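Local structure of regulatory protein BlaR1 (Bacillus licheniformis, 1NRF) at residues 123-126 with 127-131; 49-52 with 53-56; 93-96 with 97-100; 176-179 with 180-184; 61-64 with 65-68. The protein probably senses beta-lactam antibiotics outside the cell through this C-terminal penicillin-binding domain and passes the signal across the membrane to the cytoplasm. All coordinates share one frame; numbering follows the deposited sequence.

Contact 1: 123-126 with 127-131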
loop_
_atom_site.group_PDB
_atom_site.type_symbol
_atom_site.label_atom_id
_atom_site.label_comp_id
_atom_site.label_asym_id
_atom_site.label_seq_id
_atom_site.Cartn_x
_atom_site.Cartn_y
_atom_site.Cartn_z
ATOM N N ILE A 123 -9.197 -17.036 -6.960
ATOM C CA ILE A 123 -10.272 -16.727 -6.029
ATOM C C ILE A 123 -11.579 -16.376 -6.744
ATOM O O ILE A 123 -12.662 -16.714 -6.267
ATOM C CB ILE A 123 -9.846 -15.587 -5.075
ATOM C CG1 ILE A 123 -8.640 -16.051 -4.256
ATOM C CG2 ILE A 123 -10.989 -15.205 -4.143
ATOM C CD1 ILE A 123 -8.087 -15.006 -3.319
ATOM N N GLY A 124 -11.481 -15.703 -7.886
ATOM C CA GLY A 124 -12.677 -15.350 -8.637
ATOM C C GLY A 124 -13.340 -14.023 -8.299
ATOM O O GLY A 124 -13.264 -13.545 -7.165
ATOM N N GLU A 125 -14.006 -13.437 -9.295
ATOM C CA GLU A 125 -14.700 -12.162 -9.145
ATOM C C GLU A 125 -15.746 -12.146 -8.032
ATOM O O GLU A 125 -15.845 -11.178 -7.273
ATOM C CB GLU A 125 -15.381 -11.773 -10.459
ATOM C CG GLU A 125 -16.294 -10.558 -10.324
ATOM C CD GLU A 125 -16.900 -10.103 -11.639
ATOM O OE1 GLU A 125 -17.621 -9.082 -11.629
ATOM O OE2 GLU A 125 -16.657 -10.760 -12.678
ATOM N N ASP A 126 -16.544 -13.203 -7.952
ATOM C CA ASP A 126 -17.580 -13.283 -6.931
ATOM C C ASP A 126 -16.940 -13.161 -5.543
ATOM O O ASP A 126 -17.311 -12.279 -4.758
ATOM C CB ASP A 126 -18.360 -14.599 -7.070
ATOM C CG ASP A 126 -19.123 -14.700 -8.404
ATOM O OD1 ASP A 126 -19.723 -15.765 -8.681
ATOM O OD2 ASP A 126 -19.133 -13.723 -9.180
ATOM N N HIS A 127 -15.971 -14.025 -5.242
ATOM C CA HIS A 127 -15.300 -13.960 -3.947
ATOM C C HIS A 127 -14.475 -12.677 -3.811
ATOM O O HIS A 127 -14.245 -12.199 -2.706
ATOM C CB HIS A 127 -14.382 -15.167 -3.726
ATOM C CG HIS A 127 -15.104 -16.475 -3.613
ATOM N ND1 HIS A 127 -16.299 -16.614 -2.939
ATOM C CD2 HIS A 127 -14.786 -17.709 -4.072
ATOM C CE1 HIS A 127 -16.687 -17.876 -2.989
ATOM N NE2 HIS A 127 -15.786 -18.561 -3.670
ATOM N N LEU A 128 -14.021 -12.127 -4.930
ATOM C CA LEU A 128 -13.239 -10.900 -4.898
ATOM C C LEU A 128 -14.099 -9.712 -4.495
ATOM O O LEU A 128 -13.750 -8.972 -3.568
ATOM C CB LEU A 128 -12.607 -10.633 -6.259
ATOM C CG LEU A 128 -11.398 -11.504 -6.588
ATOM C CD1 LEU A 128 -11.058 -11.409 -8.071
ATOM C CD2 LEU A 128 -10.242 -11.063 -5.719
ATOM N N ARG A 129 -15.216 -9.521 -5.194
ATOM C CA ARG A 129 -16.109 -8.413 -4.888
ATOM C C ARG A 129 -16.594 -8.514 -3.440
ATOM O O ARG A 129 -16.695 -7.506 -2.734
ATOM C CB ARG A 129 -17.306 -8.403 -5.846
ATOM C CG ARG A 129 -16.930 -8.244 -7.320
ATOM C CD ARG A 129 -18.050 -7.573 -8.107
ATOM N NE ARG A 129 -17.724 -7.406 -9.524
ATOM C CZ ARG A 129 -18.201 -6.429 -10.297
ATOM N NH1 ARG A 129 -19.024 -5.517 -9.794
ATOM N NH2 ARG A 129 -17.864 -6.367 -11.579
ATOM N N HIS A 130 -16.878 -9.737 -3.001
ATOM C CA HIS A 130 -17.344 -9.982 -1.639
ATOM C C HIS A 130 -16.325 -9.440 -0.638
ATOM O O HIS A 130 -16.684 -8.820 0.373
ATOM C CB HIS A 130 -17.530 -11.487 -1.423
ATOM C CG HIS A 130 -17.895 -11.857 -0.020
ATOM N ND1 HIS A 130 -19.137 -11.594 0.523
ATOM C CD2 HIS A 130 -17.173 -12.448 0.962
ATOM C CE1 HIS A 130 -19.161 -12.006 1.779
ATOM N NE2 HIS A 130 -17.983 -12.528 2.070
ATOM N N TYR A 131 -15.052 -9.683 -0.939
ATOM C CA TYR A 131 -13.933 -9.258 -0.104
ATOM C C TYR A 131 -13.852 -7.742 0.054
ATOM O O TYR A 131 -13.816 -7.226 1.173
ATOM C CB TYR A 131 -12.624 -9.788 -0.697
ATOM C CG TYR A 131 -11.390 -9.495 0.129
ATOM C CD1 TYR A 131 -11.253 -10.002 1.421
ATOM C CD2 TYR A 131 -10.343 -8.730 -0.395
ATOM C CE1 TYR A 131 -10.105 -9.763 2.170
ATOM C CE2 TYR A 131 -9.190 -8.485 0.343
ATOM C CZ TYR A 131 -9.076 -9.008 1.624
ATOM O OH TYR A 131 -7.922 -8.803 2.345
HETATM O O HOH W 1 -15.414 -16.126 -6.882
#

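Contact 2: 49-52 with 53-56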
loop_
_atom_site.group_PDB
_atom_site.type_symbol
_atom_site.label_atom_id
_atom_site.label_comp_id
_atom_site.label_asym_id
_atom_site.label_seq_id
_atom_site.Cartn_x
_atom_site.Cartn_y
_atom_site.Cartn_z
ATOM N N ILE A 49 -1.654 16.055 8.216
ATOM C CA ILE A 49 -1.742 15.933 6.776
ATOM C C ILE A 49 -1.432 17.163 5.959
ATOM O O ILE A 49 -1.779 18.283 6.320
ATOM C CB ILE A 49 -3.126 15.406 6.327
ATOM C CG1 ILE A 49 -4.240 16.256 6.923
ATOM C CG2 ILE A 49 -3.279 13.951 6.732
ATOM C CD1 ILE A 49 -5.626 15.734 6.577
ATOM N N TYR A 50 -0.760 16.911 4.842
ATOM C CA TYR A 50 -0.389 17.941 3.896
ATOM C C TYR A 50 -1.267 17.762 2.656
ATOM O O TYR A 50 -1.403 16.640 2.142
ATOM C CB TYR A 50 1.094 17.810 3.521
ATOM C CG TYR A 50 1.458 18.556 2.263
ATOM C CD1 TYR A 50 1.917 17.872 1.140
ATOM C CD2 TYR A 50 1.264 19.933 2.165
ATOM C CE1 TYR A 50 2.164 18.532 -0.051
ATOM C CE2 TYR A 50 1.511 20.609 0.973
ATOM C CZ TYR A 50 1.956 19.900 -0.132
ATOM O OH TYR A 50 2.174 20.552 -1.323
ATOM N N ASN A 51 -1.856 18.869 2.199
ATOM C CA ASN A 51 -2.726 18.903 1.024
ATOM C C ASN A 51 -3.984 18.067 1.251
ATOM O O ASN A 51 -4.076 16.935 0.771
ATOM C CB ASN A 51 -1.971 18.380 -0.198
ATOM C CG ASN A 51 -2.667 18.704 -1.499
ATOM O OD1 ASN A 51 -3.860 18.993 -1.524
ATOM N ND2 ASN A 51 -1.923 18.641 -2.594
ATOM N N ARG A 52 -4.951 18.638 1.966
ATOM C CA ARG A 52 -6.193 17.947 2.283
ATOM C C ARG A 52 -6.956 17.411 1.071
ATOM O O ARG A 52 -7.572 16.340 1.133
ATOM C CB ARG A 52 -7.119 18.861 3.097
ATOM C CG ARG A 52 -8.249 18.090 3.779
ATOM C CD ARG A 52 -9.192 18.959 4.594
ATOM N NE ARG A 52 -10.164 18.138 5.324
ATOM C CZ ARG A 52 -11.081 17.361 4.750
ATOM N NH1 ARG A 52 -11.167 17.292 3.429
ATOM N NH2 ARG A 52 -11.908 16.640 5.496
ATOM N N LYS A 53 -6.916 18.155 -0.028
ATOM C CA LYS A 53 -7.624 17.760 -1.240
ATOM C C LYS A 53 -7.125 16.409 -1.767
ATOM O O LYS A 53 -7.914 15.490 -1.971
ATOM C CB LYS A 53 -7.467 18.857 -2.299
ATOM C CG LYS A 53 -8.383 18.714 -3.510
ATOM C CD LYS A 53 -8.244 19.922 -4.431
ATOM C CE LYS A 53 -9.178 19.825 -5.626
ATOM N NZ LYS A 53 -8.917 18.604 -6.442
ATOM N N GLU A 54 -5.814 16.294 -1.974
ATOM C CA GLU A 54 -5.213 15.058 -2.459
ATOM C C GLU A 54 -5.421 13.916 -1.467
ATOM O O GLU A 54 -5.736 12.786 -1.847
ATOM C CB GLU A 54 -3.709 15.254 -2.694
ATOM C CG GLU A 54 -3.339 15.985 -3.993
ATOM C CD GLU A 54 -2.839 15.053 -5.109
ATOM O OE1 GLU A 54 -2.438 15.571 -6.178
ATOM O OE2 GLU A 54 -2.839 13.813 -4.929
ATOM N N SER A 55 -5.249 14.234 -0.191
ATOM C CA SER A 55 -5.378 13.261 0.884
ATOM C C SER A 55 -6.777 12.662 1.015
ATOM O O SER A 55 -6.956 11.641 1.675
ATOM C CB SER A 55 -4.984 13.915 2.210
ATOM O OG SER A 55 -3.761 14.611 2.076
ATOM N N THR A 56 -7.764 13.302 0.396
ATOM C CA THR A 56 -9.138 12.821 0.467
ATOM C C THR A 56 -9.670 12.408 -0.915
ATOM O O THR A 56 -10.804 11.966 -1.063
ATOM C CB THR A 56 -10.069 13.893 1.111
ATOM O OG1 THR A 56 -9.749 15.197 0.600
ATOM C CG2 THR A 56 -9.908 13.896 2.614
#

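Contact 3: 93-96 with 97-100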
loop_
_atom_site.group_PDB
_atom_site.type_symbol
_atom_site.label_atom_id
_atom_site.label_comp_id
_atom_site.label_asym_id
_atom_site.label_seq_id
_atom_site.Cartn_x
_atom_site.Cartn_y
_atom_site.Cartn_z
ATOM N N TYR A 93 8.416 -10.618 -19.303
ATOM C CA TYR A 93 7.782 -9.365 -18.888
ATOM C C TYR A 93 8.782 -8.212 -18.996
ATOM O O TYR A 93 9.995 -8.429 -18.986
ATOM C CB TYR A 93 7.249 -9.462 -17.451
ATOM C CG TYR A 93 6.131 -10.471 -17.273
ATOM C CD1 TYR A 93 6.399 -11.775 -16.850
ATOM C CD2 TYR A 93 4.807 -10.130 -17.555
ATOM C CE1 TYR A 93 5.377 -12.717 -16.714
ATOM C CE2 TYR A 93 3.780 -11.065 -17.422
ATOM C CZ TYR A 93 4.074 -12.354 -17.003
ATOM O OH TYR A 93 3.070 -13.285 -16.892
ATOM N N PRO A 94 8.280 -6.971 -19.109
ATOM C CA PRO A 94 9.117 -5.767 -19.225
ATOM C C PRO A 94 10.077 -5.538 -18.055
ATOM O O PRO A 94 10.913 -4.643 -18.103
ATOM C CB PRO A 94 8.088 -4.642 -19.341
ATOM C CG PRO A 94 6.905 -5.321 -19.968
ATOM C CD PRO A 94 6.853 -6.621 -19.217
ATOM N N TYR A 95 9.960 -6.355 -17.013
ATOM C CA TYR A 95 10.802 -6.212 -15.828
ATOM C C TYR A 95 11.469 -7.538 -15.504
ATOM O O TYR A 95 10.799 -8.530 -15.221
ATOM C CB TYR A 95 9.936 -5.724 -14.665
ATOM C CG TYR A 95 8.935 -4.701 -15.140
ATOM C CD1 TYR A 95 7.692 -5.097 -15.641
ATOM C CD2 TYR A 95 9.287 -3.354 -15.242
ATOM C CE1 TYR A 95 6.834 -4.184 -16.244
ATOM C CE2 TYR A 95 8.437 -2.430 -15.846
ATOM C CZ TYR A 95 7.217 -2.854 -16.350
ATOM O OH TYR A 95 6.404 -1.956 -17.001
ATOM N N LYS A 96 12.797 -7.547 -15.543
ATOM C CA LYS A 96 13.561 -8.765 -15.299
ATOM C C LYS A 96 13.302 -9.478 -13.963
ATOM O O LYS A 96 13.570 -10.679 -13.830
ATOM C CB LYS A 96 15.058 -8.474 -15.445
ATOM C CG LYS A 96 15.782 -9.537 -16.247
ATOM C CD LYS A 96 17.147 -9.855 -15.671
ATOM C CE LYS A 96 17.699 -11.130 -16.291
ATOM N NZ LYS A 96 18.967 -11.580 -15.646
ATOM N N GLU A 97 12.771 -8.756 -12.980
ATOM C CA GLU A 97 12.508 -9.349 -11.670
ATOM C C GLU A 97 11.253 -10.210 -11.635
ATOM O O GLU A 97 11.076 -11.033 -10.741
ATOM C CB GLU A 97 12.413 -8.256 -10.608
ATOM C CG GLU A 97 13.727 -7.543 -10.354
ATOM C CD GLU A 97 13.670 -6.641 -9.137
ATOM O OE1 GLU A 97 14.746 -6.207 -8.667
ATOM O OE2 GLU A 97 12.550 -6.363 -8.654
ATOM N N TRP A 98 10.375 -10.006 -12.608
ATOM C CA TRP A 98 9.144 -10.777 -12.694
ATOM C C TRP A 98 9.454 -12.106 -13.383
ATOM O O TRP A 98 8.812 -13.127 -13.118
ATOM C CB TRP A 98 8.101 -10.020 -13.527
ATOM C CG TRP A 98 7.546 -8.762 -12.898
ATOM C CD1 TRP A 98 8.046 -8.076 -11.821
ATOM C CD2 TRP A 98 6.391 -8.032 -13.331
ATOM N NE1 TRP A 98 7.271 -6.970 -11.560
ATOM C CE2 TRP A 98 6.250 -6.919 -12.471
ATOM C CE3 TRP A 98 5.459 -8.211 -14.367
ATOM C CZ2 TRP A 98 5.216 -5.991 -12.616
ATOM C CZ3 TRP A 98 4.434 -7.290 -14.510
ATOM C CH2 TRP A 98 4.320 -6.193 -13.639
ATOM N N ASN A 99 10.460 -12.068 -14.257
ATOM C CA ASN A 99 10.879 -13.216 -15.063
ATOM C C ASN A 99 11.668 -14.306 -14.337
ATOM O O ASN A 99 12.796 -14.636 -14.723
ATOM C CB ASN A 99 11.685 -12.715 -16.265
ATOM C CG ASN A 99 10.948 -11.648 -17.054
ATOM O OD1 ASN A 99 9.840 -11.871 -17.530
ATOM N ND2 ASN A 99 11.560 -10.479 -17.190
ATOM N N GLN A 100 11.058 -14.870 -13.298
ATOM C CA GLN A 100 11.676 -15.933 -12.512
ATOM C C GLN A 100 10.691 -16.468 -11.485
ATOM O O GLN A 100 9.665 -15.844 -11.221
ATOM C CB GLN A 100 12.933 -15.414 -11.816
ATOM C CG GLN A 100 12.789 -14.025 -11.229
ATOM C CD GLN A 100 14.117 -13.454 -10.779
ATOM O OE1 GLN A 100 14.689 -13.898 -9.781
ATOM N NE2 GLN A 100 14.627 -12.468 -11.525
#

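Contact 4: 176-179 with 180-184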
loop_
_atom_site.group_PDB
_atom_site.type_symbol
_atom_site.label_atom_id
_atom_site.label_comp_id
_atom_site.label_asym_id
_atom_site.label_seq_id
_atom_site.Cartn_x
_atom_site.Cartn_y
_atom_site.Cartn_z
ATOM N N LYS A 176 -7.421 -14.728 10.597
ATOM C CA LYS A 176 -6.552 -15.612 11.364
ATOM C C LYS A 176 -5.276 -14.837 11.717
ATOM O O LYS A 176 -4.619 -14.255 10.845
ATOM C CB LYS A 176 -6.233 -16.886 10.565
ATOM C CG LYS A 176 -7.439 -17.816 10.382
ATOM C CD LYS A 176 -7.102 -19.068 9.562
ATOM C CE LYS A 176 -6.846 -18.742 8.087
ATOM N NZ LYS A 176 -6.363 -19.917 7.279
ATOM N N GLN A 177 -4.961 -14.806 13.009
ATOM C CA GLN A 177 -3.791 -14.102 13.517
ATOM C C GLN A 177 -2.539 -14.429 12.700
ATOM O O GLN A 177 -1.704 -13.561 12.440
ATOM C CB GLN A 177 -3.586 -14.477 14.983
ATOM C CG GLN A 177 -2.247 -14.080 15.559
ATOM C CD GLN A 177 -1.845 -14.964 16.727
ATOM O OE1 GLN A 177 -2.442 -14.902 17.808
ATOM N NE2 GLN A 177 -0.834 -15.807 16.509
ATOM N N SER A 178 -2.437 -15.686 12.283
ATOM C CA SER A 178 -1.308 -16.166 11.497
ATOM C C SER A 178 -1.113 -15.475 10.146
ATOM O O SER A 178 0.014 -15.177 9.753
ATOM C CB SER A 178 -1.449 -17.674 11.269
ATOM O OG SER A 178 -0.426 -18.167 10.421
ATOM N N ASN A 179 -2.201 -15.227 9.429
ATOM C CA ASN A 179 -2.100 -14.592 8.122
ATOM C C ASN A 179 -1.713 -13.118 8.208
ATOM O O ASN A 179 -0.965 -12.620 7.364
ATOM C CB ASN A 179 -3.412 -14.764 7.366
ATOM C CG ASN A 179 -3.789 -16.225 7.204
ATOM O OD1 ASN A 179 -2.927 -17.073 6.999
ATOM N ND2 ASN A 179 -5.076 -16.524 7.285
ATOM N N ILE A 180 -2.221 -12.428 9.228
ATOM C CA ILE A 180 -1.902 -11.018 9.450
ATOM C C ILE A 180 -0.383 -10.909 9.590
ATOM O O ILE A 180 0.262 -10.091 8.934
ATOM C CB ILE A 180 -2.534 -10.485 10.773
ATOM C CG1 ILE A 180 -4.062 -10.575 10.720
ATOM C CG2 ILE A 180 -2.069 -9.058 11.029
ATOM C CD1 ILE A 180 -4.701 -9.673 9.683
ATOM N N GLU A 181 0.170 -11.742 10.470
ATOM C CA GLU A 181 1.606 -11.774 10.732
ATOM C C GLU A 181 2.390 -12.060 9.458
ATOM O O GLU A 181 3.474 -11.510 9.258
ATOM C CB GLU A 181 1.928 -12.845 11.780
ATOM C CG GLU A 181 1.906 -12.347 13.210
ATOM C CD GLU A 181 1.848 -13.487 14.226
ATOM O OE1 GLU A 181 2.575 -14.496 14.048
ATOM O OE2 GLU A 181 1.081 -13.367 15.208
ATOM N N THR A 182 1.832 -12.922 8.607
ATOM C CA THR A 182 2.470 -13.282 7.347
ATOM C C THR A 182 2.529 -12.089 6.397
ATOM O O THR A 182 3.560 -11.832 5.782
ATOM C CB THR A 182 1.719 -14.432 6.643
ATOM O OG1 THR A 182 1.548 -15.528 7.553
ATOM C CG2 THR A 182 2.510 -14.910 5.437
ATOM N N VAL A 183 1.420 -11.364 6.273
ATOM C CA VAL A 183 1.386 -10.193 5.400
ATOM C C VAL A 183 2.270 -9.098 5.981
ATOM O O VAL A 183 2.862 -8.303 5.241
ATOM C CB VAL A 183 -0.052 -9.642 5.229
ATOM C CG1 VAL A 183 -0.017 -8.311 4.503
ATOM C CG2 VAL A 183 -0.900 -10.643 4.448
ATOM N N LYS A 184 2.353 -9.069 7.310
ATOM C CA LYS A 184 3.167 -8.077 8.000
ATOM C C LYS A 184 4.635 -8.262 7.649
ATOM O O LYS A 184 5.327 -7.292 7.367
ATOM C CB LYS A 184 2.962 -8.165 9.517
ATOM C CG LYS A 184 1.862 -7.250 10.018
ATOM C CD LYS A 184 1.616 -7.360 11.525
ATOM C CE LYS A 184 0.643 -6.269 11.981
ATOM N NZ LYS A 184 0.295 -6.303 13.436
#

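Contact 5: 61-64 with 65-68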
loop_
_atom_site.group_PDB
_atom_site.type_symbol
_atom_site.label_atom_id
_atom_site.label_comp_id
_atom_site.label_asym_id
_atom_site.label_seq_id
_atom_site.Cartn_x
_atom_site.Cartn_y
_atom_site.Cartn_z
ATOM N N PRO A 61 -5.439 2.156 -6.466
ATOM C CA PRO A 61 -4.466 1.726 -5.454
ATOM C C PRO A 61 -3.158 1.152 -6.009
ATOM O O PRO A 61 -2.111 1.234 -5.360
ATOM C CB PRO A 61 -5.252 0.706 -4.643
ATOM C CG PRO A 61 -6.188 0.109 -5.678
ATOM C CD PRO A 61 -6.659 1.328 -6.426
ATOM N N ALA A 62 -3.221 0.578 -7.206
ATOM C CA ALA A 62 -2.053 -0.025 -7.849
ATOM C C ALA A 62 -1.401 -1.067 -6.926
ATOM O O ALA A 62 -2.088 -1.709 -6.130
ATOM C CB ALA A 62 -1.049 1.059 -8.237
ATOM N N SER A 63 -0.088 -1.243 -7.019
ATOM C CA SER A 63 0.573 -2.227 -6.161
ATOM C C SER A 63 0.351 -2.083 -4.646
ATOM O O SER A 63 0.711 -2.989 -3.905
ATOM C CB SER A 63 2.076 -2.257 -6.422
ATOM O OG SER A 63 2.382 -3.077 -7.522
ATOM N N THR A 64 -0.221 -0.972 -4.174
ATOM C CA THR A 64 -0.451 -0.843 -2.726
ATOM C C THR A 64 -1.487 -1.862 -2.278
ATOM O O THR A 64 -1.508 -2.279 -1.121
ATOM C CB THR A 64 -0.970 0.584 -2.290
ATOM O OG1 THR A 64 -2.281 0.829 -2.824
ATOM C CG2 THR A 64 -0.010 1.659 -2.742
ATOM N N TYR A 65 -2.333 -2.271 -3.215
ATOM C CA TYR A 65 -3.401 -3.208 -2.916
ATOM C C TYR A 65 -2.939 -4.663 -2.696
ATOM O O TYR A 65 -3.673 -5.478 -2.120
ATOM C CB TYR A 65 -4.446 -3.142 -4.042
ATOM C CG TYR A 65 -5.609 -4.052 -3.802
ATOM C CD1 TYR A 65 -6.562 -3.741 -2.838
ATOM C CD2 TYR A 65 -5.702 -5.276 -4.459
ATOM C CE1 TYR A 65 -7.570 -4.628 -2.518
ATOM C CE2 TYR A 65 -6.707 -6.177 -4.154
ATOM C CZ TYR A 65 -7.639 -5.848 -3.175
ATOM O OH TYR A 65 -8.624 -6.738 -2.838
ATOM N N LYS A 66 -1.731 -4.986 -3.155
ATOM C CA LYS A 66 -1.179 -6.333 -3.011
ATOM C C LYS A 66 -1.186 -6.846 -1.560
ATOM O O LYS A 66 -1.245 -8.053 -1.313
ATOM C CB LYS A 66 0.248 -6.371 -3.559
ATOM C CG LYS A 66 0.369 -6.396 -5.078
ATOM C CD LYS A 66 1.845 -6.344 -5.455
ATOM C CE LYS A 66 2.085 -6.571 -6.933
ATOM N NZ LYS A 66 1.447 -5.549 -7.776
ATOM N N VAL A 67 -1.124 -5.923 -0.606
ATOM C CA VAL A 67 -1.147 -6.276 0.811
ATOM C C VAL A 67 -2.456 -6.996 1.139
ATOM O O VAL A 67 -2.462 -8.029 1.811
ATOM C CB VAL A 67 -1.027 -5.005 1.706
ATOM C CG1 VAL A 67 -1.208 -5.366 3.168
ATOM C CG2 VAL A 67 0.335 -4.338 1.492
ATOM N N PHE A 68 -3.562 -6.452 0.650
ATOM C CA PHE A 68 -4.861 -7.049 0.914
ATOM C C PHE A 68 -5.131 -8.213 -0.022
ATOM O O PHE A 68 -5.866 -9.133 0.318
ATOM C CB PHE A 68 -5.963 -5.992 0.814
ATOM C CG PHE A 68 -5.878 -4.940 1.880
ATOM C CD1 PHE A 68 -5.022 -3.852 1.740
ATOM C CD2 PHE A 68 -6.609 -5.068 3.053
ATOM C CE1 PHE A 68 -4.892 -2.906 2.755
ATOM C CE2 PHE A 68 -6.487 -4.127 4.076
ATOM C CZ PHE A 68 -5.625 -3.043 3.924
#

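Contact 1: 123-126 with 127-131
Glu-125 and Arg-129, one helical turn apart, run side by side and point the same way, an i to i+4 salt bridge in the first turns of helix 125-134. A single carboxylate oxygen does the work: OE1 of Glu-125 lies 2.7 Å from NE of Arg-129 and equally near its NH2, at the edge of the guanidinium and close to its plane. Both N-H bonds are bent and weak, the one oxygen being shared between the two donors. The flat groups are turned only 24° from each other. Glu-125 gets there fully extended, its CG anti to the backbone N (chi1 172°), while Arg-129 sends CG past the carbonyl O of its partner and stays extended as far as NE.

The start of the helix is built differently. Ile-123 places CG2 against CB of His-127 at 3.4 Å, and the O of Ile-123 sits at the edge of the imidazole, 3.2 Å from CD2. A water takes the N-H of His-127 and donates to Ile-123 O, bridging the break between helices. Gly-124, with positive phi, ends one helix and is the N-cap of the next. Around this junction, Ile-123 and Tyr-131 lean on helix 66-76, Leu-128 meets Tyr-148, and Phe-142 touches Glu-125, Leu-128 and Arg-129, so that helix 125-134 lies between helix 66-76 and the loop residues Phe-142 and Tyr-148.

Contact 2: 49-52 with 53-56
Asn-51 and Glu-54 cross at a slant where a strand turns into a short helix, with amide and carboxylate planes 72° apart. The amide of Asn-51 leans over the aliphatic part of Glu-54, ND2 lying 3.3 Å from its CG, while OD1 faces the start of the helix. There OD1 accepts a weak but nearly straight bond of 3.4 Å from the backbone N of Glu-54, which makes Asn-51 the N-cap.

The carbonyl of the same residue is gripped twice. The N of Ser-55 approaches Asn-51 O nearly end-on, whereas the hydroxyl of Ser-55 donates to it at 2.7 Å from well above the carbonyl plane. With OG beside its own backbone N (chi1 -48°), Ser-55 turns its hydroxyl back to the capping residue. One residue on, Thr-56 OG1, from a different rotamer (chi1 42°), donates to Arg-52 O, and its CG2 lies 3.7 Å from NH1 of Arg-52 as the two side chains pass obliquely.

On the strand side, Ile-49 packs on Val-38 of strand 33-41 and on Val-19 and Tyr-21 of strand 18-21, and the hydroxyl of Tyr-50 bonds to Ser-25. The turn thus carries the chain from strand 46-50, held between those two strands, into helix 52-56.

Contact 3: 93-96 with 97-100
One asparagine side chain closes a loop on both backbone polar groups of a tyrosine six residues earlier: Asn-99 OD1 accepts from Tyr-93 N at 2.6 Å, and Asn-99 ND2 returns a nearly straight bond of 3.1 Å to Tyr-93 O. The incoming N-H lies in the plane of the amide carbonyl, on a lone pair, and the oxygen receiving from ND2 is also within the amide plane. Two bonds at the two ends of one flat group leave it little room to rotate. Its CG sits beside its own backbone N (chi1 -53°), bringing the amide back to the backbone of Tyr-93, with OD1 also at the edge of the Tyr-93 ring.

Three aromatic residues form a cluster on this loop, which in this penicillin-binding transpeptidase-type domain lies between helix 66-76 and helix 104-110. Trp-98 turns the edge of its six-membered ring toward the face of Tyr-93 in an offset edge-to-face pair, planes at 60° and CE3 3.7 Å from Tyr-93 CG. Tyr-95 comes over a face of the indole: its CB makes a CH-pi contact above the five-membered ring, and its CD1 lies 3.9 Å from Trp-98 CE2. Polar bonds close the loop as well: Trp-98 N donates to Tyr-95 O, and Gln-100 NE2 to Lys-96 O at 3.1 Å. Tyr-93 also stacks on Trp-114, whose indole N-H bonds to Trp-98 O.

Contact 4: 176-179 with 180-184
The first turns of helix 177-187, opened by Lys-176 at the N-cap position, carry this contact, and Thr-182 meets Ser-178 there in a pattern familiar from helical threonines. OG1 of Thr-182 donates to Ser-178 O, one turn back, at 2.7 Å, and the backbone N of Thr-182 reaches the same oxygen at 3.1 Å. The two donors come from opposite faces of the carbonyl plane. The hydroxyl can do this because OG1 lies beside its own backbone N (chi1 -52°), which leaves CG2 anti to that N.

Along the outer side, Gln-177 and Glu-181 lie next to each other, pointing the same way with amide and carboxylate planes 20° apart; OE2 of Glu-181 is 3.4 Å from CG of Gln-177. On the inner side Ile-180 sets CG1 3.7 Å from Lys-176 O and packs on Phe-168 and Phe-175. Val-183 places CG2 3.5 Å from Asn-179 O and rests on Leu-74.

Asn-179 turns its amide to Glu-75 of helix 66-76, which also accepts from the N of Lys-176. Two N-H groups from the start of one helix therefore converge on a single carboxylate oxygen, OE2 of Glu-75, and probably stabilise its negative charge, while Ser-178 O, which accepts both bonds, satisfies the hydroxyl of the buried Thr-182.

Contact 5: 61-64 with 65-68
Ser-63 and Lys-66 meet through their polar ends: NZ of Lys-66 donates to OG of Ser-63 at 2.7 Å. The lysine runs extended from CG through CD to CE, then bends at its last torsion (chi4 61°), which swings NZ back over the turn to the serine hydroxyl.

The next shell fixes the backbone that holds this pair. Tyr-65 N donates to Ala-62 O at 3.0 Å in a nearly straight bond, forming the tight turn that leads into the helix. Thr-64 bends its hydroxyl back to Pro-61 O at 2.6 Å, from above the carbonyl plane, and its own backbone N reaches that oxygen from the same face. CB of Pro-61 lies 4.0 Å from CB of Tyr-65, the two side chains running alongside each other.

Farther out, OE1 of Gln-161 is a second hydrogen-bond partner of Thr-64 OG1, Tyr-137 sets its ring edge-to-face with both Tyr-65 and Phe-68, and Lys-200 of strand 195-205 touches Ser-63 and Lys-66. A serine at the start of a helix, with a lysine one turn on, is the SxxK motif of penicillin-binding proteins and serine beta-lactamases, consistent with Ser-63 being the residue acylated by the antibiotic.

The centre of contact 5 is about 5 Å from that of the chain, and two of the other contacts touch it. Tyr-131 of contact 1 sends OH to Phe-68 O at 2.9 Å, a probable hydrogen bond, while Val-183 of contact 4 packs CG1 against CG1 of Val-67 at 3.4 Å. Helix 66-76, just after the probable acylation site, is thus touched by two other helices. Contact 3 comes near without touching, its nearest atoms about 6 Å from contact 5, with the side chain of Trp-98 about 7 Å from that of Ser-63. Contact 2 stands apart, at the end of a strand of the sheet, its centre about 20 Å from that of contact 5 and 35 Å from that of contact 3.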